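Local coordinates for teichoic acid biosynthesis protein F (PDB 3L7I), which is a teichoic acid biosynthesis protein whose modelled part has two parallel-sheet domains flanked by helices, as in the GT-B glycosyltransferase class, at residues Ser339-Asp342 against Leu343-Glu347; Val404-Ser408 against Ala409-Gln413. One frame throughout, in Å; residues are numbered along the deposited sequence.

Contact 1: Ser339-Asp342 against Leu343-Glu347; sequences SLYD and LTDKE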
ATOM      1  N   SER A 339      13.108   6.938  10.572  1.00 56.56           N
ATOM      2  CA  SER A 339      11.756   6.381  10.626  1.00 56.83           C
ATOM      3  C   SER A 339      11.742   5.099  11.462  1.00 57.35           C
ATOM      4  O   SER A 339      10.773   4.808  12.170  1.00 57.43           O
ATOM      5  CB  SER A 339      11.208   6.129   9.233  1.00 57.40           C
ATOM      6  OG  SER A 339      12.189   5.511   8.445  1.00 58.01           O
ATOM      7  N   LEU A 340      12.826   4.339  11.386  1.00 57.87           N
ATOM      8  CA  LEU A 340      12.936   3.173  12.237  1.00 58.54           C
ATOM      9  C   LEU A 340      12.920   3.591  13.708  1.00 58.12           C
ATOM     10  O   LEU A 340      12.201   3.014  14.524  1.00 58.49           O
ATOM     11  CB  LEU A 340      14.194   2.387  11.916  1.00 59.33           C
ATOM     12  CG  LEU A 340      14.475   1.293  12.939  1.00 60.16           C
ATOM     13  CD1 LEU A 340      13.245   0.395  13.153  1.00 60.72           C
ATOM     14  CD2 LEU A 340      15.719   0.482  12.525  1.00 61.19           C
ATOM     15  N   TYR A 341      13.705   4.614  14.030  1.00 57.45           N
ATOM     16  CA  TYR A 341      13.813   5.108  15.396  1.00 57.12           C
ATOM     17  C   TYR A 341      12.480   5.634  15.895  1.00 56.74           C
ATOM     18  O   TYR A 341      12.099   5.362  17.026  1.00 57.05           O
ATOM     19  CB  TYR A 341      14.887   6.194  15.468  1.00 56.50           C
ATOM     20  CG  TYR A 341      14.656   7.227  16.530  1.00 55.87           C
ATOM     21  CD1 TYR A 341      15.137   7.045  17.818  1.00 56.19           C
ATOM     22  CD2 TYR A 341      13.973   8.393  16.243  1.00 55.14           C
ATOM     23  CE1 TYR A 341      14.924   7.988  18.800  1.00 55.75           C
ATOM     24  CE2 TYR A 341      13.751   9.347  17.218  1.00 54.71           C
ATOM     25  CZ  TYR A 341      14.234   9.139  18.497  1.00 55.00           C
ATOM     26  OH  TYR A 341      14.026  10.082  19.474  1.00 54.70           O
ATOM     27  N   ASP A 342      11.779   6.379  15.039  1.00 56.47           N
ATOM     28  CA  ASP A 342      10.473   6.945  15.358  1.00 56.43           C
ATOM     29  C   ASP A 342       9.491   5.804  15.650  1.00 57.63           C
ATOM     30  O   ASP A 342       8.506   5.972  16.367  1.00 58.55           O
ATOM     31  CB  ASP A 342       9.999   7.813  14.183  1.00 55.70           C
ATOM     32  CG  ASP A 342       8.841   8.756  14.551  1.00 55.49           C
ATOM     33  OD1 ASP A 342       8.713   9.144  15.737  1.00 56.11           O
ATOM     34  OD2 ASP A 342       8.048   9.128  13.650  1.00 55.61           O
ATOM     35  N   LEU A 343       9.780   4.624  15.119  1.00 57.49           N
ATOM     36  CA  LEU A 343       8.872   3.494  15.275  1.00 58.35           C
ATOM     37  C   LEU A 343       9.040   2.757  16.577  1.00 59.01           C
ATOM     38  O   LEU A 343       8.060   2.358  17.198  1.00 59.57           O
ATOM     39  CB  LEU A 343       9.029   2.491  14.127  1.00 58.97           C
ATOM     40  CG  LEU A 343       8.013   2.649  12.994  1.00 59.01           C
ATOM     41  CD1 LEU A 343       8.253   1.631  11.903  1.00 59.76           C
ATOM     42  CD2 LEU A 343       6.612   2.533  13.553  1.00 59.34           C
ATOM     43  N   THR A 344      10.285   2.551  16.975  1.00 59.12           N
ATOM     44  CA  THR A 344      10.557   1.655  18.088  1.00 60.09           C
ATOM     45  C   THR A 344      10.897   2.443  19.337  1.00 59.81           C
ATOM     46  O   THR A 344      11.316   1.873  20.346  1.00 60.65           O
ATOM     47  CB  THR A 344      11.704   0.666  17.764  1.00 60.86           C
ATOM     48  OG1 THR A 344      12.948   1.377  17.675  1.00 60.29           O
ATOM     49  CG2 THR A 344      11.431  -0.078  16.447  1.00 61.22           C
ATOM     50  N   ASP A 345      10.722   3.755  19.275  1.00 61.49           N
ATOM     51  CA  ASP A 345      11.077   4.575  20.415  1.00 62.44           C
ATOM     52  C   ASP A 345      10.042   4.437  21.510  1.00 64.64           C
ATOM     53  O   ASP A 345       8.987   5.042  21.450  1.00 64.42           O
ATOM     54  CB  ASP A 345      11.240   6.038  20.018  1.00 60.60           C
ATOM     55  CG  ASP A 345      11.727   6.886  21.166  1.00 60.59           C
ATOM     56  OD1 ASP A 345      12.564   6.383  21.950  1.00 61.68           O
ATOM     57  OD2 ASP A 345      11.266   8.044  21.291  1.00 59.59           O
ATOM     58  N   LYS A 346      10.362   3.636  22.515  1.00 76.71           N
ATOM     59  CA  LYS A 346       9.452   3.359  23.612  1.00 79.43           C
ATOM     60  C   LYS A 346      10.031   3.969  24.863  1.00 81.20           C
ATOM     61  O   LYS A 346      11.240   4.080  25.000  1.00 80.20           O
ATOM     62  CB  LYS A 346       9.305   1.841  23.797  1.00 81.37           C
ATOM     63  CG  LYS A 346       9.356   1.082  22.476  1.00 79.48           C
ATOM     64  CD  LYS A 346       9.187  -0.430  22.599  1.00 81.35           C
ATOM     65  CE  LYS A 346       9.074  -1.043  21.187  1.00 79.33           C
ATOM     66  NZ  LYS A 346       8.713  -2.493  21.211  1.00 80.97           N
ATOM     67  N   GLU A 347       9.171   4.353  25.788  1.00 72.18           N
ATOM     68  CA  GLU A 347       9.645   4.842  27.070  1.00 72.05           C
ATOM     69  C   GLU A 347      10.500   3.799  27.803  1.00 75.67           C
ATOM     70  O   GLU A 347      11.270   4.134  28.696  1.00 75.97           O
ATOM     71  CB  GLU A 347       8.470   5.294  27.932  1.00 71.72           C
ATOM     72  CG  GLU A 347       8.795   6.487  28.804  1.00 69.78           C
ATOM     73  CD  GLU A 347       7.558   7.227  29.312  1.00 68.93           C
ATOM     74  OE1 GLU A 347       7.310   7.186  30.544  1.00 69.82           O
ATOM     75  OE2 GLU A 347       6.838   7.854  28.494  1.00 67.79           O
TER
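Thr344 and Leu343 both donate their backbone N-H to Leu340 O. The bond from Thr344 N to Leu340 O is 3.1 Å long and is the regular alpha-helical step of four residues. Leu343 N reaches Leu340 O at 3.0 Å in a three-residue step. Two N-H groups thus share one carbonyl oxygen. Leu343 N also makes a weak bond to Ser339 O, and Thr344 N a weak one to Tyr341 O. This mixture of three- and four-residue steps belongs to the C-terminal part of helix 336-344.

Tyr341 and Asp345 meet four residues apart. Their side chains lie alongside each other and point the same way, with ring and carboxylate planes only 20° apart. Asp345 has CG anti to the backbone N (chi1 -175°), which carries the carboxylate beside the phenol. Asp345 CG is 4.1 Å from Tyr341 CE1. Tyr341 OH and Asp345 OD2 stay 3.9 Å apart, and each has a partner elsewhere. Tyr341 OH hydrogen-bonds to the backbone N of Asn432, Asn432 ND2 hydrogen-bonds to Asp345 OD2, and Asp345 OD1 forms a salt bridge with Lys434 NZ and a hydrogen bond with Ser416 OG. The carboxylate is therefore held at both oxygens.

Apolar packing between the segments is modest. Leu340 CD1 touches Thr344 CG2 at 3.8 Å, where the two side chains cross at a slant. This is the more exposed side of the contact.

The contact joins three parts of the fold. Leu340, Asp342 and Leu343 pack against helix 316-331, with Leu343 on Gln318 and Lys321. Tyr341 meets the loop at Leu431, while Asp345 is tied to helix 409-417, which leads into strand 418-423.

Contact 2: Val404-Ser408 against Ala409-Gln413; sequences VKRNS and AEYYQ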
ATOM      1  N   VAL A 404      29.058   9.066  18.741  1.00 60.83           N
ATOM      2  CA  VAL A 404      28.169   8.698  17.632  1.00 60.36           C
ATOM      3  C   VAL A 404      28.082   9.750  16.519  1.00 59.46           C
ATOM      4  O   VAL A 404      28.306  10.937  16.747  1.00 58.77           O
ATOM      5  CB  VAL A 404      26.749   8.485  18.119  1.00 59.59           C
ATOM      6  CG1 VAL A 404      26.725   7.441  19.193  1.00 60.60           C
ATOM      7  CG2 VAL A 404      26.200   9.789  18.641  1.00 58.31           C
ATOM      8  N   LYS A 405      27.709   9.306  15.320  1.00 59.58           N
ATOM      9  CA  LYS A 405      27.506  10.207  14.182  1.00 58.95           C
ATOM     10  C   LYS A 405      26.023  10.627  14.021  1.00 57.75           C
ATOM     11  O   LYS A 405      25.092   9.827  14.205  1.00 57.69           O
ATOM     12  CB  LYS A 405      28.034   9.547  12.903  1.00 60.03           C
ATOM     13  CG  LYS A 405      27.913  10.388  11.659  1.00 59.74           C
ATOM     14  CD  LYS A 405      28.738   9.842  10.518  1.00 61.11           C
ATOM     15  CE  LYS A 405      28.731  10.806   9.330  1.00 61.02           C
ATOM     16  NZ  LYS A 405      29.227  10.166   8.079  1.00 62.45           N
ATOM     17  N   ARG A 406      25.790  11.882  13.681  1.00 66.34           N
ATOM     18  CA  ARG A 406      24.419  12.330  13.556  1.00 64.14           C
ATOM     19  C   ARG A 406      23.668  11.537  12.505  1.00 63.66           C
ATOM     20  O   ARG A 406      24.199  11.253  11.442  1.00 64.59           O
ATOM     21  CB  ARG A 406      24.381  13.804  13.210  1.00 61.60           C
ATOM     22  CG  ARG A 406      24.100  14.674  14.375  1.00 59.71           C
ATOM     23  CD  ARG A 406      24.108  16.096  13.943  1.00 57.59           C
ATOM     24  NE  ARG A 406      23.440  16.942  14.924  1.00 55.93           N
ATOM     25  CZ  ARG A 406      22.467  17.792  14.627  1.00 54.91           C
ATOM     26  NH1 ARG A 406      21.920  18.526  15.595  1.00 53.89           N
ATOM     27  NH2 ARG A 406      22.066  17.919  13.365  1.00 55.33           N
ATOM     28  N   ASN A 407      22.432  11.173  12.811  1.00 81.87           N
ATOM     29  CA  ASN A 407      21.580  10.481  11.855  1.00 81.33           C
ATOM     30  C   ASN A 407      21.938   9.049  11.558  1.00 82.75           C
ATOM     31  O   ASN A 407      21.536   8.502  10.534  1.00 82.73           O
ATOM     32  CB  ASN A 407      21.517  11.243  10.555  1.00 80.90           C
ATOM     33  CG  ASN A 407      20.387  12.204  10.541  1.00 79.21           C
ATOM     34  OD1 ASN A 407      19.320  11.911   9.968  1.00 78.41           O
ATOM     35  ND2 ASN A 407      20.567  13.348  11.233  1.00 78.81           N
ATOM     36  N   SER A 408      22.695   8.448  12.461  1.00 57.65           N
ATOM     37  CA  SER A 408      23.086   7.061  12.330  1.00 58.82           C
ATOM     38  C   SER A 408      22.306   6.240  13.339  1.00 58.85           C
ATOM     39  O   SER A 408      21.669   6.783  14.250  1.00 58.04           O
ATOM     40  CB  SER A 408      24.592   6.909  12.531  1.00 59.74           C
ATOM     41  OG  SER A 408      24.954   7.266  13.842  1.00 59.46           O
ATOM     42  N   ALA A 409      22.321   4.927  13.166  1.00 59.91           N
ATOM     43  CA  ALA A 409      21.537   4.086  14.052  1.00 60.13           C
ATOM     44  C   ALA A 409      21.931   4.380  15.506  1.00 60.05           C
ATOM     45  O   ALA A 409      21.072   4.498  16.389  1.00 59.58           O
ATOM     46  CB  ALA A 409      21.745   2.645  13.709  1.00 61.54           C
ATOM     47  N   GLU A 410      23.237   4.533  15.730  1.00 60.61           N
ATOM     48  CA  GLU A 410      23.777   4.703  17.070  1.00 60.86           C
ATOM     49  C   GLU A 410      23.343   6.025  17.654  1.00 59.53           C
ATOM     50  O   GLU A 410      23.169   6.137  18.868  1.00 59.54           O
ATOM     51  CB  GLU A 410      25.300   4.629  17.069  1.00 61.87           C
ATOM     52  CG  GLU A 410      25.869   3.244  16.899  1.00 63.60           C
ATOM     53  CD  GLU A 410      26.111   2.862  15.447  1.00 64.07           C
ATOM     54  OE1 GLU A 410      25.517   3.501  14.542  1.00 63.02           O
ATOM     55  OE2 GLU A 410      26.906   1.915  15.221  1.00 65.66           O
ATOM     56  N   TYR A 411      23.198   7.025  16.783  1.00 58.55           N
ATOM     57  CA  TYR A 411      22.737   8.359  17.170  1.00 57.35           C
ATOM     58  C   TYR A 411      21.341   8.243  17.734  1.00 56.89           C
ATOM     59  O   TYR A 411      21.073   8.699  18.838  1.00 56.63           O
ATOM     60  CB  TYR A 411      22.739   9.284  15.952  1.00 56.69           C
ATOM     61  CG  TYR A 411      22.236  10.707  16.179  1.00 55.59           C
ATOM     62  CD1 TYR A 411      22.997  11.631  16.881  1.00 55.37           C
ATOM     63  CD2 TYR A 411      21.032  11.138  15.641  1.00 54.94           C
ATOM     64  CE1 TYR A 411      22.573  12.909  17.066  1.00 54.53           C
ATOM     65  CE2 TYR A 411      20.593  12.432  15.827  1.00 54.14           C
ATOM     66  CZ  TYR A 411      21.372  13.317  16.532  1.00 53.94           C
ATOM     67  OH  TYR A 411      20.959  14.629  16.728  1.00 53.28           O
ATOM     68  N   TYR A 412      20.458   7.598  16.979  1.00 56.94           N
ATOM     69  CA  TYR A 412      19.076   7.446  17.414  1.00 56.64           C
ATOM     70  C   TYR A 412      18.952   6.620  18.696  1.00 57.40           C
ATOM     71  O   TYR A 412      18.188   6.983  19.597  1.00 57.13           O
ATOM     72  CB  TYR A 412      18.194   6.935  16.268  1.00 56.65           C
ATOM     73  CG  TYR A 412      18.065   8.007  15.210  1.00 55.91           C
ATOM     74  CD1 TYR A 412      17.316   9.161  15.464  1.00 55.06           C
ATOM     75  CD2 TYR A 412      18.740   7.917  13.998  1.00 56.22           C
ATOM     76  CE1 TYR A 412      17.218  10.160  14.541  1.00 54.57           C
ATOM     77  CE2 TYR A 412      18.643   8.924  13.060  1.00 55.73           C
ATOM     78  CZ  TYR A 412      17.884  10.047  13.339  1.00 54.92           C
ATOM     79  OH  TYR A 412      17.780  11.083  12.425  1.00 54.61           O
ATOM     80  N   GLN A 413      19.719   5.536  18.785  1.00 67.60           N
ATOM     81  CA  GLN A 413      19.774   4.739  19.998  1.00 69.04           C
ATOM     82  C   GLN A 413      20.099   5.618  21.189  1.00 68.49           C
ATOM     83  O   GLN A 413      19.330   5.698  22.149  1.00 68.94           O
ATOM     84  CB  GLN A 413      20.866   3.690  19.875  1.00 70.76           C
ATOM     85  CG  GLN A 413      20.422   2.249  19.855  1.00 72.80           C
ATOM     86  CD  GLN A 413      21.606   1.323  19.586  1.00 74.56           C
ATOM     87  OE1 GLN A 413      22.036   0.561  20.473  1.00 76.40           O
ATOM     88  NE2 GLN A 413      22.170   1.413  18.366  1.00 74.37           N
TER
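Arg406 and Tyr411 pack together where strand 402-405 turns into helix 409-417. This is a beta-alpha junction of the Rossmann-like parallel sheet. A type II beta turn runs from Lys405 to Ser408, and Ser408 is the N-cap of the helix.

Arg406 CA sits over one face of the Tyr411 ring in a CH-pi contact, 3.8 Å from the centroid and 18° off the normal. Arg406 CG continues the packing along the ring to Tyr411 CE1, at 3.6 Å. The two side chains run side by side, and the phenol OH lies over one face of the guanidinium. Tyr411 CG is anti to its backbone N (chi1 178°), which lays the ring against the backbone of Arg406 and Asn407 in the turn. Val404 CG2 meets the ring edge near its plane. Val404 CG1 touches Glu410 CB at 3.8 Å.

The first helical bond runs from Tyr412 N to Ser408 O, 3.1 Å. Ser408 OG caps the helix by a weak bond from Tyr411 N.

Further out, Arg406 NE forms a salt bridge with Glu358. Backbone bonds from Val404 and Arg406 join the adjacent strand 384-389.

The capping hydroxyl also links the helix start to the end of the strand: Ser408 OG donates to Lys405 O at 2.6 Å, and Ser408 N reaches Lys405 O from the same face of its plane, at 3.3 Å.

Contact 1 comes first along the chain, and contact 2 follows about sixty residues later. Their centres lie about 13 Å apart, on the same side of the chain's centre. They touch directly: Tyr341 CD1 packs on Tyr412 CB at 3.4 Å, and the two tyrosine rings meet with planes at about 40°. Helix 336-344 therefore lies against the start of helix 409-417. Glu337 and Arg338, just before contact 1 on the same helix, extend this interface to Ala409, Tyr412 and Asn407. Leu431 is shared, touched by both Tyr341 and Tyr411. The two contacts thus join the N-terminal helical part of the model to the edge of the seven-stranded sheet.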